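Local atomic coordinates of hydrogenase expression/formation protein HypE (Desulfovibrio vulgaris subsp. vulgaris, PDB entry 2Z1U), a protein that binds ATP and magnesium and probably takes part in the maturation of hydrogenases. Residues M174-L182 / A192-S200; G224-E232 / G327-E335. One frame throughout, in Å; residues are numbered along the deposited sequence.

Segments 174-182, 192-200 and 224-232 fall in the AIR synthase-related C-terminal family, while strand 328-330 of contact 2 belongs to the same mixed sheet as strands 167-170 and 217-219. The centres of the two contacts lie about 19 Å apart. Along the chain they are in series: contact 1 closes at S200 before contact 2 opens at G224. They meet directly where M174 SD packs on L226 CB at 3.8 Å. The ATP-binding residues T222 and R223 immediately precede contact 2, and the side chains of both are also about 8 Å from that of H177 in contact 1. Bound ATP is about 5 Å from the side chain of E232 and about 10 Å from that of H177, so contact 2 comes nearer to the nucleotide.

Contact 1: M174-L182 / A192-S200; sequences MGDHGLTIL and ADVCSDSAS
H177 and S196 meet at the buried heart of this contact, where the first turn of helix 176-184 is crossed by the loop that follows it. The ring's edge faces the serine, and ND1 and OG, 2.7 Å apart, share a nearly straight hydrogen bond (162°) in the ring plane. CG anti to the backbone N (chi1 180°) carries the imidazole to S196 OG; I181 CG2 lies over one face, and NE2 bonds to the carbonyl of I342, so both nitrogens are engaged and the ring's rotation is fixed. Serine suits its place because its small hydroxyl also accepts from S198 N at 3.2 Å, forming an ST turn. Further back along the loop, V194 CG1 lies 3.7 Å from L179 CD1, the two branched side chains crossing at about a right angle.

G175 is the N-cap residue, its positive phi favouring glycine, and the helix begins just beyond it. Around this start the fit is looser and water fills in. Water 1 links D176 OD1, at 2.7 Å, to D193 O and C195 N, while D176 OD2 is taken by S173. Water 2 accepts from H177 N at 2.8 Å and gives a weak bond to D197 OD2. D197 OD2 also forms a salt bridge with K273; D197 OD1, bonded to E271 N, comes within 3.4 Å of H177 CB. At the margin, C195 turns its CB away from the helix and its side chain packs on P66.

Contact 2: G224-E232 / G327-E335; sequences GGLATTLNE and GHRLLSMLE
M333 lies across helix 225-237, its extended chain passing T228 at about a right angle and ending over the next turn. Apolar contacts dominate. The methionine CE sits 3.8 Å from N231 CB and 3.9 Å from E232 CG, so a long, flexible thioether reaches both N231 and E232. T228 sets CG2 anti to its backbone N (chi1 -63° for OG1), which places that methyl 3.5 Å from M333 CE, a tight fit. A227 CB meets L331 CB at 4.1 Å; the small alanine lets the leucine come close to the helix. L334 CD1 rests 3.8 Å from G224 CA, where positive phi and the nearness of T228 CB both call for glycine.

L331, M333 and L334 follow strand 328-330, which within this chain is an outermost strand of the mixed sheet in this AIR synthase-like domain, and the chain runs on over the helix that comes soon after the ATP-binding T222 and R223 in the sequence. L331 still pairs through its backbone with V319 of the neighbouring strand.

Polar features are fewer. T228 OG1 is buried without a partner in the model. E232, chain extended beyond CG, directs its carboxylate to R219 in a salt bridge and to H20 of the second subunit in a hydrogen bond. Subunit packing completes the surroundings: H20 of that subunit also touches M333, and its S14 touches L334.

Contact 1: M174-L182 / A192-S200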
loop_
_atom_site.group_PDB
_atom_site.type_symbol
_atom_site.label_atom_id
_atom_site.label_comp_id
_atom_site.label_asym_id
_atom_site.label_seq_id
_atom_site.Cartn_x
_atom_site.Cartn_y
_atom_site.Cartn_z
ATOM N N MET A 174 -2.653 -19.588 -20.674
ATOM C CA MET A 174 -2.910 -19.763 -19.259
ATOM C C MET A 174 -1.853 -20.639 -18.598
ATOM O O MET A 174 -1.409 -21.634 -19.183
ATOM C CB MET A 174 -4.307 -20.393 -19.061
ATOM C CG MET A 174 -5.450 -19.447 -19.465
ATOM S SD MET A 174 -5.751 -18.113 -18.300
ATOM C CE MET A 174 -4.960 -16.640 -19.059
ATOM N N GLY A 175 -1.453 -20.254 -17.388
ATOM C CA GLY A 175 -0.650 -21.122 -16.525
ATOM C C GLY A 175 0.843 -20.831 -16.480
ATOM O O GLY A 175 1.554 -21.373 -15.637
ATOM N N ASP A 176 1.315 -19.984 -17.392
ATOM C CA ASP A 176 2.746 -19.707 -17.578
ATOM C C ASP A 176 3.461 -19.203 -16.332
ATOM O O ASP A 176 4.459 -19.803 -15.922
ATOM C CB ASP A 176 2.952 -18.724 -18.731
ATOM C CG ASP A 176 2.272 -19.194 -20.001
ATOM O OD1 ASP A 176 2.970 -19.710 -20.886
ATOM O OD2 ASP A 176 1.033 -19.088 -20.091
ATOM N N HIS A 177 2.946 -18.132 -15.727
ATOM C CA HIS A 177 3.551 -17.582 -14.523
ATOM C C HIS A 177 3.635 -18.608 -13.384
ATOM O O HIS A 177 4.713 -18.825 -12.816
ATOM C CB HIS A 177 2.790 -16.363 -14.012
ATOM C CG HIS A 177 3.385 -15.783 -12.768
ATOM N ND1 HIS A 177 4.473 -14.937 -12.792
ATOM C CD2 HIS A 177 3.067 -15.945 -11.464
ATOM C CE1 HIS A 177 4.790 -14.588 -11.558
ATOM N NE2 HIS A 177 3.955 -15.191 -10.730
ATOM N N GLY A 178 2.492 -19.198 -13.039
ATOM C CA GLY A 178 2.424 -20.181 -11.957
ATOM C C GLY A 178 3.398 -21.332 -12.147
ATOM O O GLY A 178 4.091 -21.718 -11.208
ATOM N N LEU A 179 3.451 -21.884 -13.357
ATOM C CA LEU A 179 4.372 -22.970 -13.663
ATOM C C LEU A 179 5.823 -22.545 -13.476
ATOM O O LEU A 179 6.602 -23.269 -12.870
ATOM C CB LEU A 179 4.168 -23.491 -15.092
ATOM C CG LEU A 179 4.403 -24.966 -15.420
ATOM C CD1 LEU A 179 4.870 -25.135 -16.859
ATOM C CD2 LEU A 179 5.347 -25.695 -14.465
ATOM N N THR A 180 6.191 -21.372 -13.982
ATOM C CA THR A 180 7.600 -20.970 -13.904
ATOM C C THR A 180 8.114 -20.737 -12.503
ATOM O O THR A 180 9.237 -21.137 -12.215
ATOM C CB THR A 180 8.066 -19.900 -14.959
ATOM O OG1 THR A 180 8.811 -18.845 -14.328
ATOM C CG2 THR A 180 6.921 -19.349 -15.722
ATOM N N ILE A 181 7.311 -20.136 -11.620
ATOM C CA ILE A 181 7.791 -19.941 -10.250
ATOM C C ILE A 181 7.871 -21.291 -9.497
ATOM O O ILE A 181 8.847 -21.540 -8.792
ATOM C CB ILE A 181 7.049 -18.807 -9.438
ATOM C CG1 ILE A 181 5.856 -19.348 -8.679
ATOM C CG2 ILE A 181 6.732 -17.551 -10.257
ATOM C CD1 ILE A 181 6.189 -19.478 -7.234
ATOM N N LEU A 182 6.873 -22.162 -9.692
ATOM C CA LEU A 182 6.822 -23.479 -9.052
ATOM C C LEU A 182 7.931 -24.415 -9.527
ATOM O O LEU A 182 8.455 -25.204 -8.739
ATOM C CB LEU A 182 5.450 -24.136 -9.260
ATOM C CG LEU A 182 4.370 -24.104 -8.158
ATOM C CD1 LEU A 182 4.647 -23.149 -7.000
ATOM C CD2 LEU A 182 2.967 -23.864 -8.743
ATOM N N ALA A 192 12.610 -23.423 -22.693
ATOM C CA ALA A 192 12.890 -21.996 -22.823
ATOM C C ALA A 192 11.558 -21.249 -22.918
ATOM O O ALA A 192 11.444 -20.079 -22.527
ATOM C CB ALA A 192 13.739 -21.740 -24.056
ATOM N N ASP A 193 10.559 -21.985 -23.405
ATOM C CA ASP A 193 9.204 -21.520 -23.685
ATOM C C ASP A 193 8.409 -21.099 -22.445
ATOM O O ASP A 193 7.375 -20.426 -22.554
ATOM C CB ASP A 193 8.454 -22.656 -24.411
ATOM C CG ASP A 193 7.359 -22.149 -25.322
ATOM O OD1 ASP A 193 7.408 -20.968 -25.736
ATOM O OD2 ASP A 193 6.446 -22.925 -25.629
ATOM N N VAL A 194 8.896 -21.487 -21.270
ATOM C CA VAL A 194 8.140 -21.340 -20.034
ATOM C C VAL A 194 8.724 -20.247 -19.154
ATOM O O VAL A 194 9.758 -20.434 -18.506
ATOM C CB VAL A 194 8.065 -22.675 -19.240
ATOM C CG1 VAL A 194 7.294 -22.493 -17.932
ATOM C CG2 VAL A 194 7.427 -23.782 -20.093
ATOM N N CYS A 195 8.052 -19.102 -19.131
ATOM C CA CYS A 195 8.453 -18.012 -18.248
ATOM C C CYS A 195 7.245 -17.201 -17.799
ATOM O O CYS A 195 6.147 -17.348 -18.349
ATOM C CB CYS A 195 9.466 -17.107 -18.944
ATOM S SG CYS A 195 8.854 -16.416 -20.462
ATOM N N SER A 196 7.459 -16.342 -16.803
ATOM C CA SER A 196 6.425 -15.427 -16.358
ATOM C C SER A 196 5.968 -14.541 -17.503
ATOM O O SER A 196 6.743 -14.211 -18.407
ATOM C CB SER A 196 6.919 -14.567 -15.203
ATOM O OG SER A 196 5.898 -13.697 -14.738
ATOM N N ASP A 197 4.700 -14.166 -17.445
ATOM C CA ASP A 197 4.085 -13.309 -18.444
ATOM C C ASP A 197 3.907 -11.893 -17.893
ATOM O O ASP A 197 3.219 -11.067 -18.501
ATOM C CB ASP A 197 2.728 -13.894 -18.864
ATOM C CG ASP A 197 1.783 -14.136 -17.684
ATOM O OD1 ASP A 197 2.182 -14.049 -16.494
ATOM O OD2 ASP A 197 0.606 -14.425 -17.963
ATOM N N SER A 198 4.521 -11.627 -16.742
ATOM C CA SER A 198 4.406 -10.331 -16.068
ATOM C C SER A 198 4.493 -9.211 -17.099
ATOM O O SER A 198 5.523 -9.018 -17.750
ATOM C CB SER A 198 5.482 -10.175 -14.996
ATOM O OG SER A 198 5.301 -8.977 -14.249
ATOM N N ALA A 199 3.382 -8.503 -17.278
ATOM C CA ALA A 199 3.315 -7.439 -18.273
ATOM C C ALA A 199 2.159 -6.526 -17.952
ATOM O O ALA A 199 1.141 -6.950 -17.417
ATOM C CB ALA A 199 3.154 -8.026 -19.718
ATOM N N SER A 200 2.324 -5.274 -18.328
ATOM C CA SER A 200 1.330 -4.225 -18.161
ATOM C C SER A 200 0.281 -4.263 -19.257
ATOM O O SER A 200 0.616 -4.298 -20.430
ATOM C CB SER A 200 2.052 -2.847 -18.202
ATOM O OG SER A 200 2.364 -2.491 -16.878
HETATM O O HOH W 1 5.521 -18.882 -21.083
HETATM O O HOH W 2 0.647 -17.000 -16.806
#

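Contact 2: G224-E232 / G327-E335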
loop_
_atom_site.group_PDB
_atom_site.type_symbol
_atom_site.label_atom_id
_atom_site.label_comp_id
_atom_site.label_asym_id
_atom_site.label_seq_id
_atom_site.Cartn_x
_atom_site.Cartn_y
_atom_site.Cartn_z
ATOM N N GLY A 224 -5.635 -18.319 -7.972
ATOM C CA GLY A 224 -6.768 -19.157 -8.334
ATOM C C GLY A 224 -6.949 -19.339 -9.833
ATOM O O GLY A 224 -7.688 -20.222 -10.254
ATOM N N GLY A 225 -6.298 -18.492 -10.637
ATOM C CA GLY A 225 -6.278 -18.676 -12.091
ATOM C C GLY A 225 -7.591 -18.350 -12.785
ATOM O O GLY A 225 -8.482 -17.733 -12.193
ATOM N N LEU A 226 -7.702 -18.767 -14.046
ATOM C CA LEU A 226 -8.892 -18.530 -14.853
ATOM C C LEU A 226 -10.149 -19.059 -14.164
ATOM O O LEU A 226 -11.180 -18.374 -14.111
ATOM C CB LEU A 226 -8.745 -19.228 -16.215
ATOM C CG LEU A 226 -9.943 -19.156 -17.177
ATOM C CD1 LEU A 226 -10.217 -17.726 -17.628
ATOM C CD2 LEU A 226 -9.775 -20.086 -18.399
ATOM N N ALA A 227 -10.055 -20.278 -13.640
ATOM C CA ALA A 227 -11.234 -20.931 -13.064
ATOM C C ALA A 227 -11.794 -20.130 -11.889
ATOM O O ALA A 227 -12.990 -19.868 -11.845
ATOM C CB ALA A 227 -10.927 -22.359 -12.679
ATOM N N THR A 228 -10.973 -19.542 -10.995
ATOM C CA THR A 228 -11.635 -18.936 -9.870
ATOM C C THR A 228 -11.964 -17.435 -10.182
ATOM O O THR A 228 -13.078 -16.991 -9.696
ATOM C CB THR A 228 -10.849 -18.988 -8.546
ATOM O OG1 THR A 228 -10.655 -20.354 -8.157
ATOM C CG2 THR A 228 -11.608 -18.255 -7.450
ATOM N N THR A 229 -11.365 -16.741 -11.216
ATOM C CA THR A 229 -11.955 -15.453 -11.647
ATOM C C THR A 229 -13.271 -15.606 -12.405
ATOM O O THR A 229 -14.138 -14.746 -12.264
ATOM C CB THR A 229 -11.012 -14.429 -12.422
ATOM O OG1 THR A 229 -11.399 -14.354 -13.797
ATOM C CG2 THR A 229 -9.573 -14.771 -12.298
ATOM N N LEU A 230 -13.434 -16.680 -13.198
ATOM C CA LEU A 230 -14.737 -16.935 -13.834
ATOM C C LEU A 230 -15.832 -17.231 -12.796
ATOM O O LEU A 230 -16.995 -16.864 -12.987
ATOM C CB LEU A 230 -14.666 -18.067 -14.873
ATOM C CG LEU A 230 -13.818 -17.766 -16.119
ATOM C CD1 LEU A 230 -13.770 -18.995 -17.009
ATOM C CD2 LEU A 230 -14.322 -16.539 -16.874
ATOM N N ASN A 231 -15.468 -17.917 -11.720
ATOM C CA ASN A 231 -16.421 -18.195 -10.629
ATOM C C ASN A 231 -16.817 -16.899 -9.906
ATOM O O ASN A 231 -17.988 -16.714 -9.541
ATOM C CB ASN A 231 -15.811 -19.163 -9.625
ATOM C CG ASN A 231 -16.068 -20.589 -9.974
ATOM O OD1 ASN A 231 -15.236 -21.243 -10.598
ATOM N ND2 ASN A 231 -17.234 -21.081 -9.605
ATOM N N GLU A 232 -15.833 -16.006 -9.712
ATOM C CA GLU A 232 -16.087 -14.701 -9.094
ATOM C C GLU A 232 -17.078 -13.920 -9.937
ATOM O O GLU A 232 -18.085 -13.433 -9.431
ATOM C CB GLU A 232 -14.801 -13.879 -8.952
ATOM C CG GLU A 232 -13.787 -14.478 -8.019
ATOM C CD GLU A 232 -12.516 -13.645 -7.984
ATOM O OE1 GLU A 232 -11.703 -13.843 -7.065
ATOM O OE2 GLU A 232 -12.363 -12.762 -8.836
ATOM N N GLY A 327 -17.607 -34.157 -23.149
ATOM C CA GLY A 327 -18.442 -34.067 -21.954
ATOM C C GLY A 327 -18.337 -32.734 -21.266
ATOM O O GLY A 327 -18.037 -31.697 -21.916
ATOM N N HIS A 328 -18.551 -32.746 -19.943
ATOM C CA HIS A 328 -18.455 -31.518 -19.148
ATOM C C HIS A 328 -17.703 -31.681 -17.834
ATOM O O HIS A 328 -17.669 -32.769 -17.243
ATOM C CB HIS A 328 -19.843 -30.955 -18.849
ATOM C CG HIS A 328 -20.636 -30.648 -20.074
ATOM N ND1 HIS A 328 -21.468 -31.573 -20.661
ATOM C CD2 HIS A 328 -20.698 -29.538 -20.846
ATOM C CE1 HIS A 328 -22.021 -31.044 -21.736
ATOM N NE2 HIS A 328 -21.575 -29.810 -21.869
ATOM N N ARG A 329 -17.141 -30.570 -17.381
ATOM C CA ARG A 329 -16.435 -30.466 -16.118
ATOM C C ARG A 329 -16.857 -29.176 -15.438
ATOM O O ARG A 329 -16.777 -28.080 -16.024
ATOM C CB ARG A 329 -14.909 -30.518 -16.329
ATOM C CG ARG A 329 -14.102 -29.660 -15.370
ATOM C CD ARG A 329 -12.979 -30.420 -14.696
ATOM N NE ARG A 329 -11.775 -30.364 -15.498
ATOM C CZ ARG A 329 -10.662 -29.692 -15.192
ATOM N NH1 ARG A 329 -10.532 -29.022 -14.045
ATOM N NH2 ARG A 329 -9.657 -29.734 -16.058
ATOM N N LEU A 330 -17.306 -29.303 -14.195
ATOM C CA LEU A 330 -17.585 -28.138 -13.361
ATOM C C LEU A 330 -16.257 -27.594 -12.844
ATOM O O LEU A 330 -15.487 -28.330 -12.230
ATOM C CB LEU A 330 -18.528 -28.537 -12.210
ATOM C CG LEU A 330 -19.013 -27.445 -11.256
ATOM C CD1 LEU A 330 -19.820 -26.357 -11.965
ATOM C CD2 LEU A 330 -19.810 -28.063 -10.101
ATOM N N LEU A 331 -15.976 -26.319 -13.121
ATOM C CA LEU A 331 -14.785 -25.661 -12.592
ATOM C C LEU A 331 -15.135 -24.914 -11.309
ATOM O O LEU A 331 -15.533 -23.753 -11.360
ATOM C CB LEU A 331 -14.185 -24.668 -13.616
ATOM C CG LEU A 331 -13.725 -25.152 -15.001
ATOM C CD1 LEU A 331 -13.089 -23.980 -15.818
ATOM C CD2 LEU A 331 -12.756 -26.310 -14.878
ATOM N N SER A 332 -14.972 -25.564 -10.163
ATOM C CA SER A 332 -15.235 -24.917 -8.875
ATOM C C SER A 332 -13.975 -24.276 -8.316
ATOM O O SER A 332 -12.883 -24.519 -8.820
ATOM C CB SER A 332 -15.818 -25.920 -7.879
ATOM O OG SER A 332 -16.969 -26.535 -8.422
ATOM N N MET A 333 -14.132 -23.438 -7.289
ATOM C CA MET A 333 -13.030 -22.821 -6.571
ATOM C C MET A 333 -12.225 -23.867 -5.767
ATOM O O MET A 333 -12.775 -24.871 -5.282
ATOM C CB MET A 333 -13.452 -21.688 -5.672
ATOM C CG MET A 333 -13.764 -20.360 -6.376
ATOM S SD MET A 333 -14.017 -18.984 -5.206
ATOM C CE MET A 333 -14.828 -17.786 -6.255
ATOM N N LEU A 334 -10.891 -23.566 -5.599
ATOM C CA LEU A 334 -9.771 -24.414 -5.048
ATOM C C LEU A 334 -10.155 -25.166 -3.778
ATOM O O LEU A 334 -11.201 -25.759 -3.508
ATOM C CB LEU A 334 -8.588 -23.486 -4.765
ATOM C CG LEU A 334 -8.009 -22.738 -5.968
ATOM C CD1 LEU A 334 -7.020 -21.684 -5.496
ATOM C CD2 LEU A 334 -7.338 -23.720 -6.915
ATOM N N GLU A 335 -9.091 -25.284 -2.917
ATOM C CA GLU A 335 -9.010 -26.130 -1.699
ATOM C C GLU A 335 -8.026 -25.554 -0.682
ATOM O O GLU A 335 -7.892 -26.069 0.434
ATOM C CB GLU A 335 -8.577 -27.548 -2.086
ATOM C CG GLU A 335 -9.693 -28.419 -2.655
ATOM C CD GLU A 335 -9.312 -29.095 -3.963
ATOM O OE1 GLU A 335 -9.924 -30.141 -4.293
ATOM O OE2 GLU A 335 -8.411 -28.572 -4.667
#